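70 kDa peptidylprolyl isomerase, putative (Plasmodium falciparum, PDB 2FBN) probably acts as an FK506-binding peptidyl-prolyl isomerase and carries a C-terminal tetratricopeptide repeat domain that interacts with the C-terminal pentapeptide of Hsp90. Local coordinates at residues 46-51 / 58-63; 52-57 / 95-100; 66-71 / 84-89; 113-118 / 123-128. All coordinates share one frame; numbering follows the deposited sequence.

Contact 1: 46-51 / 58-63; sequences NEFFKK and IVKYKE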
loop_
_atom_site.group_PDB
_atom_site.type_symbol
_atom_site.label_atom_id
_atom_site.label_comp_id
_atom_site.label_asym_id
_atom_site.label_seq_id
_atom_site.Cartn_x
_atom_site.Cartn_y
_atom_site.Cartn_z
ATOM N N ASN A 46 16.786 -2.645 9.610
ATOM C CA ASN A 46 18.084 -3.063 9.055
ATOM C C ASN A 46 18.768 -4.121 9.936
ATOM O O ASN A 46 19.365 -5.082 9.427
ATOM C CB ASN A 46 19.010 -1.855 8.855
ATOM C CG ASN A 46 18.545 -0.936 7.739
ATOM O OD1 ASN A 46 17.684 -1.296 6.926
ATOM N ND2 ASN A 46 19.114 0.256 7.689
ATOM N N GLU A 47 18.652 -3.958 11.250
ATOM C CA GLU A 47 19.250 -4.913 12.202
ATOM C C GLU A 47 18.599 -6.293 12.127
ATOM O O GLU A 47 19.294 -7.314 12.100
ATOM C CB GLU A 47 19.245 -4.341 13.623
ATOM C CG GLU A 47 20.263 -3.180 13.793
ATOM C CD GLU A 47 21.698 -3.587 13.415
ATOM O OE1 GLU A 47 22.191 -4.630 13.911
ATOM O OE2 GLU A 47 22.331 -2.866 12.612
ATOM N N PHE A 48 17.272 -6.323 12.055
ATOM C CA PHE A 48 16.555 -7.571 11.829
ATOM C C PHE A 48 16.912 -8.183 10.479
ATOM O O PHE A 48 17.046 -9.402 10.362
ATOM C CB PHE A 48 15.038 -7.359 11.882
ATOM C CG PHE A 48 14.477 -7.237 13.284
ATOM C CD1 PHE A 48 14.704 -8.227 14.233
ATOM C CD2 PHE A 48 13.692 -6.144 13.634
ATOM C CE1 PHE A 48 14.187 -8.122 15.521
ATOM C CE2 PHE A 48 13.157 -6.031 14.919
ATOM C CZ PHE A 48 13.417 -7.029 15.869
ATOM N N PHE A 49 17.036 -7.336 9.459
ATOM C CA PHE A 49 17.281 -7.816 8.104
ATOM C C PHE A 49 18.590 -8.605 8.049
ATOM O O PHE A 49 18.631 -9.712 7.509
ATOM C CB PHE A 49 17.296 -6.655 7.111
ATOM C CG PHE A 49 17.511 -7.087 5.691
ATOM C CD1 PHE A 49 16.436 -7.472 4.894
ATOM C CD2 PHE A 49 18.795 -7.136 5.163
ATOM C CE1 PHE A 49 16.643 -7.882 3.561
ATOM C CE2 PHE A 49 19.013 -7.539 3.847
ATOM C CZ PHE A 49 17.936 -7.914 3.049
ATOM N N LYS A 50 19.640 -8.029 8.628
ATOM C CA LYS A 50 20.957 -8.682 8.678
ATOM C C LYS A 50 20.943 -10.011 9.453
ATOM O O LYS A 50 21.762 -10.906 9.184
ATOM C CB LYS A 50 21.999 -7.703 9.224
ATOM C CG LYS A 50 22.406 -6.647 8.183
ATOM C CD LYS A 50 22.824 -5.310 8.801
ATOM C CE LYS A 50 24.292 -5.288 9.217
ATOM N NZ LYS A 50 25.231 -5.531 8.073
ATOM N N LYS A 51 20.014 -10.147 10.397
ATOM C CA LYS A 51 19.853 -11.390 11.158
ATOM C C LYS A 51 18.916 -12.400 10.471
ATOM O O LYS A 51 18.552 -13.423 11.068
ATOM C CB LYS A 51 19.358 -11.093 12.575
ATOM C CG LYS A 51 20.350 -10.310 13.424
ATOM C CD LYS A 51 19.854 -10.118 14.854
ATOM C CE LYS A 51 19.138 -8.794 15.045
ATOM N NZ LYS A 51 19.475 -8.160 16.357
ATOM N N ILE A 58 10.269 -6.413 8.140
ATOM C CA ILE A 58 9.114 -5.858 7.412
ATOM C C ILE A 58 8.261 -4.970 8.327
ATOM O O ILE A 58 7.922 -3.833 7.963
ATOM C CB ILE A 58 8.268 -6.979 6.784
ATOM C CG1 ILE A 58 9.047 -7.615 5.616
ATOM C CG2 ILE A 58 6.906 -6.437 6.347
ATOM C CD1 ILE A 58 8.483 -8.951 5.135
ATOM N N VAL A 59 7.931 -5.482 9.515
ATOM C CA VAL A 59 7.154 -4.700 10.484
ATOM C C VAL A 59 7.812 -3.340 10.755
ATOM O O VAL A 59 7.144 -2.291 10.681
ATOM C CB VAL A 59 6.919 -5.513 11.784
ATOM C CG1 VAL A 59 6.272 -4.646 12.846
ATOM C CG2 VAL A 59 6.057 -6.782 11.481
ATOM N N LYS A 60 9.123 -3.344 11.003
ATOM C CA LYS A 60 9.850 -2.100 11.330
ATOM C C LYS A 60 9.859 -1.116 10.169
ATOM O O LYS A 60 9.584 0.080 10.357
ATOM C CB LYS A 60 11.279 -2.373 11.804
ATOM C CG LYS A 60 11.343 -3.171 13.111
ATOM C CD LYS A 60 10.844 -2.353 14.300
ATOM C CE LYS A 60 11.030 -3.144 15.585
ATOM N NZ LYS A 60 10.478 -2.422 16.751
ATOM N N TYR A 61 10.162 -1.609 8.969
ATOM C CA TYR A 61 10.143 -0.712 7.806
ATOM C C TYR A 61 8.768 -0.075 7.612
ATOM O O TYR A 61 8.673 1.104 7.305
ATOM C CB TYR A 61 10.579 -1.417 6.535
ATOM C CG TYR A 61 12.017 -1.891 6.557
ATOM C CD1 TYR A 61 13.061 -1.038 6.953
ATOM C CD2 TYR A 61 12.333 -3.178 6.131
ATOM C CE1 TYR A 61 14.400 -1.489 6.946
ATOM C CE2 TYR A 61 13.643 -3.642 6.125
ATOM C CZ TYR A 61 14.678 -2.794 6.527
ATOM O OH TYR A 61 15.978 -3.285 6.516
ATOM N N LYS A 62 7.716 -0.865 7.795
ATOM C CA LYS A 62 6.355 -0.325 7.674
ATOM C C LYS A 62 6.047 0.719 8.755
ATOM O O LYS A 62 5.460 1.769 8.479
ATOM C CB LYS A 62 5.337 -1.452 7.683
ATOM C CG LYS A 62 5.333 -2.202 6.363
ATOM C CD LYS A 62 4.213 -3.195 6.274
ATOM C CE LYS A 62 3.980 -3.498 4.800
ATOM N NZ LYS A 62 2.758 -4.310 4.578
ATOM N N GLU A 63 6.425 0.418 9.996
ATOM C CA GLU A 63 6.309 1.406 11.081
ATOM C C GLU A 63 7.041 2.724 10.762
ATOM O O GLU A 63 6.511 3.814 10.999
ATOM C CB GLU A 63 6.858 0.807 12.376
ATOM C CG GLU A 63 5.949 -0.250 12.991
ATOM C CD GLU A 63 6.538 -0.892 14.255
ATOM O OE1 GLU A 63 7.700 -0.594 14.603
ATOM O OE2 GLU A 63 5.814 -1.692 14.891
#
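Y61 reaches out of helix 54-66 to N46 on helix 31-50; the axes of the two short helical segments approach to 9.2 Å, with their directions 160° apart. From CB, the CG atom lies beside the backbone N (chi1 -64°), and the ring extends toward helix 31-50. Further out, CE1 comes within 3.3 Å of N46 OD1, which lies at the ring's edge and in its plane. At the tip, OH donates a 2.7 Å hydrogen bond to N46 OD1, arriving in the carbonyl plane on a lone pair, with the amide and ring planes 59° apart. The same OH rests 3.7 Å from F49 CB, so the hydroxyl has an apolar neighbour as well as its acceptor.

Beside this bond, K60 meets F48. Bent at chi2, it crosses F48 obliquely and puts CG and CE at the ring's edge, CE 3.6 Å from F48 CE2; its ammonium group carries on to a salt bridge with E44.

N93 of helix 77-100 touches both N46 and Y61. The positions of N46 and N93 are consistent with those of the two asparagines that hold the peptide's terminal carboxylate in related Hsp90-binding TPR domains. The bond to OD1 probably orients the N46 amide, with ND2 as its donor end, weakly bonded to E43; that would suit a carboxylate-binding role.

Contact 2: 52-57 / 95-100; sequences NEINEA and ATCYNK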
loop_
_atom_site.group_PDB
_atom_site.type_symbol
_atom_site.label_atom_id
_atom_site.label_comp_id
_atom_site.label_asym_id
_atom_site.label_seq_id
_atom_site.Cartn_x
_atom_site.Cartn_y
_atom_site.Cartn_z
ATOM N N ASN A 52 18.523 -12.093 9.232
ATOM C CA ASN A 52 17.567 -12.886 8.450
ATOM C C ASN A 52 16.192 -12.991 9.115
ATOM O O ASN A 52 15.417 -13.908 8.837
ATOM C CB ASN A 52 18.129 -14.288 8.100
ATOM C CG ASN A 52 17.261 -15.038 7.092
ATOM O OD1 ASN A 52 16.749 -14.448 6.135
ATOM N ND2 ASN A 52 17.077 -16.339 7.311
ATOM N N GLU A 53 15.897 -12.040 10.001
ATOM C CA GLU A 53 14.583 -11.939 10.620
ATOM C C GLU A 53 13.718 -11.062 9.730
ATOM O O GLU A 53 13.417 -9.911 10.056
ATOM C CB GLU A 53 14.704 -11.389 12.043
ATOM C CG GLU A 53 15.306 -12.415 13.016
ATOM C CD GLU A 53 15.689 -11.810 14.365
ATOM O OE1 GLU A 53 16.633 -10.986 14.427
ATOM O OE2 GLU A 53 15.040 -12.167 15.365
ATOM N N ILE A 54 13.346 -11.625 8.588
ATOM C CA ILE A 54 12.706 -10.846 7.525
ATOM C C ILE A 54 11.317 -10.331 7.941
ATOM O O ILE A 54 10.999 -9.161 7.732
ATOM C CB ILE A 54 12.675 -11.639 6.177
ATOM C CG1 ILE A 54 14.107 -12.072 5.773
ATOM C CG2 ILE A 54 11.978 -10.850 5.081
ATOM C CD1 ILE A 54 15.170 -10.959 5.853
ATOM N N ASN A 55 10.501 -11.175 8.564
ATOM C CA ASN A 55 9.163 -10.730 8.963
ATOM C C ASN A 55 9.246 -9.566 9.940
ATOM O O ASN A 55 8.482 -8.600 9.853
ATOM C CB ASN A 55 8.384 -11.890 9.571
ATOM C CG ASN A 55 8.066 -12.960 8.550
ATOM O OD1 ASN A 55 7.865 -12.671 7.366
ATOM N ND2 ASN A 55 8.008 -14.202 9.001
ATOM N N GLU A 56 10.195 -9.669 10.864
ATOM C CA GLU A 56 10.429 -8.638 11.875
ATOM C C GLU A 56 10.913 -7.347 11.216
ATOM O O GLU A 56 10.481 -6.241 11.594
ATOM C CB GLU A 56 11.449 -9.141 12.894
ATOM C CG GLU A 56 10.927 -10.290 13.797
ATOM C CD GLU A 56 10.802 -11.676 13.116
ATOM O OE1 GLU A 56 11.265 -11.882 11.963
ATOM O OE2 GLU A 56 10.223 -12.583 13.767
ATOM N N ALA A 57 11.809 -7.490 10.233
ATOM C CA ALA A 57 12.299 -6.341 9.473
ATOM C C ALA A 57 11.158 -5.627 8.748
ATOM O O ALA A 57 11.079 -4.392 8.771
ATOM C CB ALA A 57 13.377 -6.760 8.490
ATOM N N ALA A 95 11.021 -4.102 -0.551
ATOM C CA ALA A 95 10.972 -4.863 -1.807
ATOM C C ALA A 95 11.876 -6.100 -1.700
ATOM O O ALA A 95 11.459 -7.214 -2.040
ATOM C CB ALA A 95 11.364 -3.994 -2.970
ATOM N N THR A 96 13.096 -5.906 -1.202
ATOM C CA THR A 96 13.992 -7.044 -0.911
ATOM C C THR A 96 13.341 -8.090 0.004
ATOM O O THR A 96 13.333 -9.289 -0.307
ATOM C CB THR A 96 15.326 -6.570 -0.305
ATOM O OG1 THR A 96 15.895 -5.556 -1.150
ATOM C CG2 THR A 96 16.294 -7.742 -0.156
ATOM N N CYS A 97 12.765 -7.636 1.121
ATOM C CA CYS A 97 12.138 -8.533 2.075
ATOM C C CYS A 97 11.057 -9.359 1.404
ATOM O O CYS A 97 10.980 -10.566 1.548
ATOM C CB CYS A 97 11.539 -7.750 3.254
ATOM S SG CYS A 97 12.819 -7.095 4.364
ATOM N N TYR A 98 10.217 -8.687 0.636
ATOM C CA TYR A 98 9.109 -9.380 0.010
ATOM C C TYR A 98 9.561 -10.334 -1.111
ATOM O O TYR A 98 8.981 -11.404 -1.275
ATOM C CB TYR A 98 8.100 -8.356 -0.468
ATOM C CG TYR A 98 7.282 -7.744 0.655
ATOM C CD1 TYR A 98 6.607 -8.549 1.581
ATOM C CD2 TYR A 98 7.156 -6.356 0.761
ATOM C CE1 TYR A 98 5.806 -7.975 2.600
ATOM C CE2 TYR A 98 6.360 -5.782 1.766
ATOM C CZ TYR A 98 5.705 -6.596 2.676
ATOM O OH TYR A 98 4.914 -6.017 3.660
ATOM N N ASN A 99 10.590 -9.954 -1.873
ATOM C CA ASN A 99 11.204 -10.920 -2.821
ATOM C C ASN A 99 11.742 -12.165 -2.116
ATOM O O ASN A 99 11.507 -13.294 -2.557
ATOM C CB ASN A 99 12.271 -10.252 -3.672
ATOM C CG ASN A 99 11.671 -9.476 -4.848
ATOM O OD1 ASN A 99 10.546 -9.769 -5.291
ATOM N ND2 ASN A 99 12.435 -8.531 -5.389
ATOM N N LYS A 100 12.421 -11.952 -1.000
ATOM C CA LYS A 100 12.901 -13.056 -0.166
ATOM C C LYS A 100 11.757 -13.953 0.313
ATOM O O LYS A 100 11.850 -15.187 0.239
ATOM C CB LYS A 100 13.688 -12.516 1.021
ATOM C CG LYS A 100 15.093 -12.073 0.659
ATOM C CD LYS A 100 15.801 -11.325 1.797
ATOM C CE LYS A 100 17.309 -11.261 1.523
ATOM N NZ LYS A 100 17.956 -12.625 1.684
HETATM O O HOH W 1 18.287 -13.080 4.429
#
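I54 packs against C97, joining helix 54-66 to helix 77-100 within the antiparallel helical array of the TPR domain; their CA atoms, 5.9 Å apart, are the nearest pair between segments 52-57 and 95-100. Going along 95-100, C97 is the first to touch. Its CB sits 3.6 Å from I54 CG2, the branch that lies anti to the isoleucine's backbone N. One atom further out, C97 SG is 3.9 Å from that methyl and 4.2 Å from A57 CB, so the sulfur lies against both I54 and A57.

One helical turn on comes K100. Its aliphatic chain crosses I54 at about a right angle, CD lying 4.1 Å from I54 CD1. The chain then bends at its last torsion (chi4 -71°), and NZ gives a 2.8 Å hydrogen bond to a water. That water in turn donates to N52 OD1 at 2.7 Å, a water bridge beside the apolar packing. N52, with its positive phi, is the C-prime residue of the Schellman motif that ends helix 31-50.

F49 of helix 31-50 also touches C97, as do I58 and Y61 further along helix 54-66. Past C97, N99 turns to helices 104-117 and 122-135, so the end of helix 77-100 is wedged between the first helical pair and the helices that follow.

Contact 3: 66-71 / 84-89; sequences DFFIHT and KNIEIS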
loop_
_atom_site.group_PDB
_atom_site.type_symbol
_atom_site.label_atom_id
_atom_site.label_comp_id
_atom_site.label_asym_id
_atom_site.label_seq_id
_atom_site.Cartn_x
_atom_site.Cartn_y
_atom_site.Cartn_z
ATOM N N ASP A 66 4.994 4.647 8.340
ATOM C CA ASP A 66 3.768 5.151 8.988
ATOM C C ASP A 66 3.934 6.562 9.582
ATOM O O ASP A 66 2.965 7.326 9.655
ATOM C CB ASP A 66 3.311 4.172 10.066
ATOM C CG ASP A 66 2.752 2.868 9.489
ATOM O OD1 ASP A 66 2.430 2.814 8.291
ATOM O OD2 ASP A 66 2.624 1.901 10.264
ATOM N N PHE A 67 5.163 6.913 9.967
ATOM C CA PHE A 67 5.443 8.273 10.450
ATOM C C PHE A 67 5.209 9.343 9.401
ATOM O O PHE A 67 5.036 10.498 9.743
ATOM C CB PHE A 67 6.845 8.385 11.019
ATOM C CG PHE A 67 6.931 7.896 12.419
ATOM C CD1 PHE A 67 6.467 8.691 13.468
ATOM C CD2 PHE A 67 7.440 6.632 12.695
ATOM C CE1 PHE A 67 6.530 8.225 14.796
ATOM C CE2 PHE A 67 7.502 6.163 14.005
ATOM C CZ PHE A 67 7.044 6.970 15.059
ATOM N N PHE A 68 5.175 8.938 8.128
ATOM C CA PHE A 68 5.005 9.883 7.028
ATOM C C PHE A 68 3.599 9.913 6.425
ATOM O O PHE A 68 3.374 10.605 5.443
ATOM C CB PHE A 68 6.062 9.622 5.947
ATOM C CG PHE A 68 7.460 9.768 6.464
ATOM C CD1 PHE A 68 7.821 10.918 7.174
ATOM C CD2 PHE A 68 8.411 8.777 6.240
ATOM C CE1 PHE A 68 9.127 11.063 7.682
ATOM C CE2 PHE A 68 9.717 8.926 6.732
ATOM C CZ PHE A 68 10.061 10.065 7.454
ATOM N N ILE A 69 2.653 9.184 7.020
ATOM C CA ILE A 69 1.252 9.288 6.600
ATOM C C ILE A 69 0.795 10.747 6.762
ATOM O O ILE A 69 1.079 11.412 7.777
ATOM C CB ILE A 69 0.345 8.314 7.414
ATOM C CG1 ILE A 69 0.794 6.873 7.170
ATOM C CG2 ILE A 69 -1.148 8.483 7.046
ATOM C CD1 ILE A 69 0.128 5.859 8.079
ATOM N N HIS A 70 0.081 11.244 5.755
ATOM C CA HIS A 70 -0.416 12.630 5.747
ATOM C C HIS A 70 0.675 13.689 5.946
ATOM O O HIS A 70 0.520 14.582 6.787
ATOM C CB HIS A 70 -1.523 12.860 6.800
ATOM C CG HIS A 70 -2.628 11.852 6.770
ATOM N ND1 HIS A 70 -3.148 11.329 5.603
ATOM C CD2 HIS A 70 -3.339 11.294 7.780
ATOM C CE1 HIS A 70 -4.117 10.476 5.898
ATOM N NE2 HIS A 70 -4.258 10.444 7.213
ATOM N N THR A 71 1.770 13.570 5.189
ATOM C CA THR A 71 2.843 14.568 5.244
ATOM C C THR A 71 3.071 15.164 3.852
ATOM O O THR A 71 4.175 15.651 3.552
ATOM C CB THR A 71 4.174 13.979 5.798
ATOM O OG1 THR A 71 4.599 12.896 4.971
ATOM C CG2 THR A 71 4.014 13.487 7.247
ATOM N N LYS A 84 12.582 11.832 2.190
ATOM C CA LYS A 84 12.800 11.195 0.891
ATOM C C LYS A 84 13.793 10.039 1.005
ATOM O O LYS A 84 13.512 8.924 0.572
ATOM C CB LYS A 84 13.273 12.228 -0.152
ATOM C CG LYS A 84 13.415 11.621 -1.536
ATOM C CD LYS A 84 13.987 12.595 -2.566
ATOM C CE LYS A 84 14.737 11.830 -3.650
ATOM N NZ LYS A 84 15.511 12.755 -4.533
ATOM N N ASN A 85 14.945 10.296 1.623
ATOM C CA ASN A 85 15.948 9.253 1.856
ATOM C C ASN A 85 15.420 8.060 2.669
ATOM O O ASN A 85 15.676 6.897 2.326
ATOM C CB ASN A 85 17.190 9.835 2.548
ATOM C CG ASN A 85 17.901 10.884 1.701
ATOM O OD1 ASN A 85 17.701 10.977 0.483
ATOM N ND2 ASN A 85 18.744 11.678 2.348
ATOM N N ILE A 86 14.663 8.346 3.735
ATOM C CA ILE A 86 14.107 7.281 4.561
ATOM C C ILE A 86 13.050 6.499 3.773
ATOM O O ILE A 86 12.996 5.276 3.872
ATOM C CB ILE A 86 13.530 7.825 5.898
ATOM C CG1 ILE A 86 14.667 8.400 6.761
ATOM C CG2 ILE A 86 12.767 6.748 6.676
ATOM C CD1 ILE A 86 14.174 9.417 7.790
ATOM N N GLU A 87 12.230 7.202 2.991
ATOM C CA GLU A 87 11.208 6.531 2.170
ATOM C C GLU A 87 11.827 5.636 1.100
ATOM O O GLU A 87 11.368 4.503 0.886
ATOM C CB GLU A 87 10.259 7.539 1.543
ATOM C CG GLU A 87 9.354 8.181 2.598
ATOM C CD GLU A 87 8.181 8.968 2.037
ATOM O OE1 GLU A 87 8.317 9.602 0.969
ATOM O OE2 GLU A 87 7.136 8.982 2.726
ATOM N N ILE A 88 12.873 6.132 0.443
ATOM C CA ILE A 88 13.597 5.293 -0.533
ATOM C C ILE A 88 14.170 4.032 0.114
ATOM O O ILE A 88 13.982 2.918 -0.396
ATOM C CB ILE A 88 14.705 6.105 -1.249
ATOM C CG1 ILE A 88 14.059 7.128 -2.203
ATOM C CG2 ILE A 88 15.696 5.152 -1.936
ATOM C CD1 ILE A 88 15.022 8.165 -2.746
ATOM N N SER A 89 14.843 4.192 1.253
ATOM C CA SER A 89 15.459 3.054 1.947
ATOM C C SER A 89 14.446 2.018 2.434
ATOM O O SER A 89 14.609 0.814 2.206
ATOM C CB SER A 89 16.302 3.529 3.128
ATOM O OG SER A 89 17.402 4.276 2.652
#
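F68 turns its ring edge to I86 and also touches E87, where the loop leaving helix 54-66 leans on helix 77-100 in this all-helical TPR superhelix. The loop starts with a type I beta turn from D66 to I69, and F68 is the turn residue that points at the helix. With chi1 at -60° its ring reaches I86 edge first: CE2 lies 3.7 Å from I86 CG2, in the ring plane, and the two side chains cross at about a right angle. CZ is further off, 4.2 Å from I86 CD1.

E87 comes in on another line. Its chain is extended beyond CG, and this carries the carboxylate back to the root of the phenylalanine, OE2 ending 3.5 Å from F68 CB. The carboxylate and ring planes are almost perpendicular, 89° apart, while the aliphatic E87 CG passes 3.8 Å from F68 CD2. The contact is therefore apolar at the ring's far end and mixed near its base.

A38 of helix 31-50 also touches F68. The loop's other side meets the second subunit, where H70 NE2 is hydrogen-bonded to N132 of that subunit. Within the loop, T71 OG1 donates a 2.6 Å hydrogen bond to F68 O, tilted 27° from the carbonyl plane.

Contact 4: 113-118 / 123-128; sequences KVLKID and KALYKL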
loop_
_atom_site.group_PDB
_atom_site.type_symbol
_atom_site.label_atom_id
_atom_site.label_comp_id
_atom_site.label_asym_id
_atom_site.label_seq_id
_atom_site.Cartn_x
_atom_site.Cartn_y
_atom_site.Cartn_z
ATOM N N LYS A 113 7.036 2.180 -5.571
ATOM C CA LYS A 113 7.037 3.380 -4.739
ATOM C C LYS A 113 8.377 4.107 -4.741
ATOM O O LYS A 113 8.411 5.344 -4.703
ATOM C CB LYS A 113 6.589 3.062 -3.314
ATOM C CG LYS A 113 5.100 2.854 -3.197
ATOM C CD LYS A 113 4.726 2.389 -1.816
ATOM C CE LYS A 113 3.212 2.290 -1.724
ATOM N NZ LYS A 113 2.813 1.825 -0.398
ATOM N N VAL A 114 9.470 3.349 -4.767
ATOM C CA VAL A 114 10.797 3.957 -4.873
ATOM C C VAL A 114 10.891 4.732 -6.186
ATOM O O VAL A 114 11.373 5.863 -6.199
ATOM C CB VAL A 114 11.940 2.930 -4.809
ATOM C CG1 VAL A 114 13.291 3.629 -4.974
ATOM C CG2 VAL A 114 11.905 2.175 -3.491
ATOM N N LEU A 115 10.436 4.101 -7.268
ATOM C CA LEU A 115 10.537 4.667 -8.609
ATOM C C LEU A 115 9.715 5.932 -8.798
ATOM O O LEU A 115 10.111 6.821 -9.562
ATOM C CB LEU A 115 10.202 3.608 -9.659
ATOM C CG LEU A 115 11.280 2.524 -9.773
ATOM C CD1 LEU A 115 10.796 1.384 -10.666
ATOM C CD2 LEU A 115 12.647 3.092 -10.236
ATOM N N LYS A 116 8.594 6.020 -8.086
ATOM C CA LYS A 116 7.784 7.247 -8.084
ATOM C C LYS A 116 8.559 8.411 -7.471
ATOM O O LYS A 116 8.375 9.560 -7.878
ATOM C CB LYS A 116 6.449 7.028 -7.360
ATOM C CG LYS A 116 5.549 5.973 -8.032
ATOM C CD LYS A 116 4.120 5.985 -7.488
ATOM C CE LYS A 116 3.406 4.642 -7.727
ATOM N NZ LYS A 116 3.688 3.630 -6.634
ATOM N N ILE A 117 9.429 8.106 -6.511
ATOM C CA ILE A 117 10.209 9.106 -5.766
ATOM C C ILE A 117 11.584 9.374 -6.404
ATOM O O ILE A 117 12.116 10.497 -6.337
ATOM C CB ILE A 117 10.420 8.663 -4.285
ATOM C CG1 ILE A 117 9.082 8.575 -3.552
ATOM C CG2 ILE A 117 11.365 9.615 -3.557
ATOM C CD1 ILE A 117 9.160 7.869 -2.169
ATOM N N ASP A 118 12.154 8.341 -7.016
ATOM C CA ASP A 118 13.511 8.385 -7.538
ATOM C C ASP A 118 13.516 7.575 -8.832
ATOM O O ASP A 118 13.806 6.363 -8.834
ATOM C CB ASP A 118 14.497 7.821 -6.499
ATOM C CG ASP A 118 15.955 7.864 -6.964
ATOM O OD1 ASP A 118 16.290 8.655 -7.880
ATOM O OD2 ASP A 118 16.766 7.092 -6.403
ATOM N N LYS A 123 18.475 -0.064 -8.270
ATOM C CA LYS A 123 18.173 -1.146 -7.348
ATOM C C LYS A 123 16.673 -1.417 -7.392
ATOM O O LYS A 123 16.247 -2.571 -7.390
ATOM C CB LYS A 123 18.635 -0.782 -5.933
ATOM C CG LYS A 123 20.170 -0.811 -5.763
ATOM C CD LYS A 123 20.595 -0.391 -4.340
ATOM C CE LYS A 123 21.015 1.080 -4.248
ATOM N NZ LYS A 123 21.436 1.483 -2.856
ATOM N N ALA A 124 15.878 -0.351 -7.442
ATOM C CA ALA A 124 14.408 -0.515 -7.490
ATOM C C ALA A 124 13.955 -1.138 -8.817
ATOM O O ALA A 124 13.053 -1.979 -8.851
ATOM C CB ALA A 124 13.705 0.800 -7.264
ATOM N N LEU A 125 14.554 -0.697 -9.928
ATOM C CA LEU A 125 14.206 -1.277 -11.229
ATOM C C LEU A 125 14.497 -2.779 -11.200
ATOM O O LEU A 125 13.689 -3.602 -11.666
ATOM C CB LEU A 125 15.014 -0.603 -12.346
ATOM C CG LEU A 125 14.452 0.680 -12.962
ATOM C CD1 LEU A 125 15.521 1.345 -13.807
ATOM C CD2 LEU A 125 13.178 0.400 -13.794
ATOM N N TYR A 126 15.641 -3.134 -10.614
ATOM C CA TYR A 126 16.036 -4.543 -10.511
ATOM C C TYR A 126 15.035 -5.334 -9.657
ATOM O O TYR A 126 14.519 -6.390 -10.064
ATOM C CB TYR A 126 17.453 -4.662 -9.936
ATOM C CG TYR A 126 17.806 -6.089 -9.600
ATOM C CD1 TYR A 126 17.972 -7.042 -10.610
ATOM C CD2 TYR A 126 17.951 -6.499 -8.285
ATOM C CE1 TYR A 126 18.279 -8.368 -10.304
ATOM C CE2 TYR A 126 18.246 -7.822 -7.982
ATOM C CZ TYR A 126 18.411 -8.743 -9.003
ATOM O OH TYR A 126 18.710 -10.052 -8.677
ATOM N N LYS A 127 14.731 -4.816 -8.471
ATOM C CA LYS A 127 13.818 -5.523 -7.569
ATOM C C LYS A 127 12.402 -5.610 -8.158
ATOM O O LYS A 127 11.727 -6.633 -8.030
ATOM C CB LYS A 127 13.808 -4.847 -6.200
ATOM C CG LYS A 127 15.180 -4.919 -5.524
ATOM C CD LYS A 127 15.255 -4.008 -4.293
ATOM C CE LYS A 127 16.696 -3.913 -3.749
ATOM N NZ LYS A 127 17.312 -5.254 -3.502
ATOM N N LEU A 128 11.966 -4.540 -8.816
ATOM C CA LEU A 128 10.700 -4.561 -9.558
ATOM C C LEU A 128 10.727 -5.612 -10.677
ATOM O O LEU A 128 9.770 -6.368 -10.875
ATOM C CB LEU A 128 10.396 -3.175 -10.136
ATOM C CG LEU A 128 9.144 -3.084 -11.017
ATOM C CD1 LEU A 128 7.886 -3.519 -10.271
ATOM C CD2 LEU A 128 9.027 -1.643 -11.475
#
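V114 O, on the residue whose side chain meets A124, is gripped by two backbone donors as helix 104-117 runs out: D118 N at 2.7 Å and I117 N at 3.0 Å. The two bonds, from the third and fourth residues on, belong to the last turn, where V114 and L115 face helix 122-135. The axes of the two helical segments are 150° apart in direction, with a closest approach of 9.3 Å.

A124 has its CB against both V114 and L115. This CB is 3.7 Å from V114 CG1, the methyl held anti to the backbone N (chi1 178°), and the CA atoms of V114 and A124 are 6.3 Å apart. The same CB lies 3.9 Å from L115 CG, so one methyl touches two successive side chains.

L115 covers more ground. Its CD1 touches L128 CD2 at 3.6 Å and, more loosely, L125 CD2, with the L115 and L125 side chains nearly at right angles. Its other methyl, CD2, lies against A124 CB and near L125 CG. Everything that meets across the contact is aliphatic.

The two segments fall in successive TPR repeats, so the contact joins one repeat to the next. V114 also touches L92 of helix 77-100, while L125 passes on to L151 and L128 to N144, both on helix 138-151. The pair thus lies in the middle of the helical stack.

Contacts 1 and 2 both use helix 54-66; their segments alternate along the chain, their centres are 7 Å apart, and together they join helices 31-50, 54-66 and 77-100. Contact 3 lies about 15 Å from contact 1, centre to centre, on an earlier part of helix 77-100, the helix it shares with contact 2. Contact 4 comes last in the chain, its centre about 15 Å from that of contact 3 and 17 Å from that of contact 2, tied to contact 3 through I117 and to contact 2 through K127 and T96. Helix 77-100 links successive layers of the superhelix. N46, K123 and K127 appear to correspond to carboxylate-binding positions of related TPR domains, consistent with an Hsp90-binding groove.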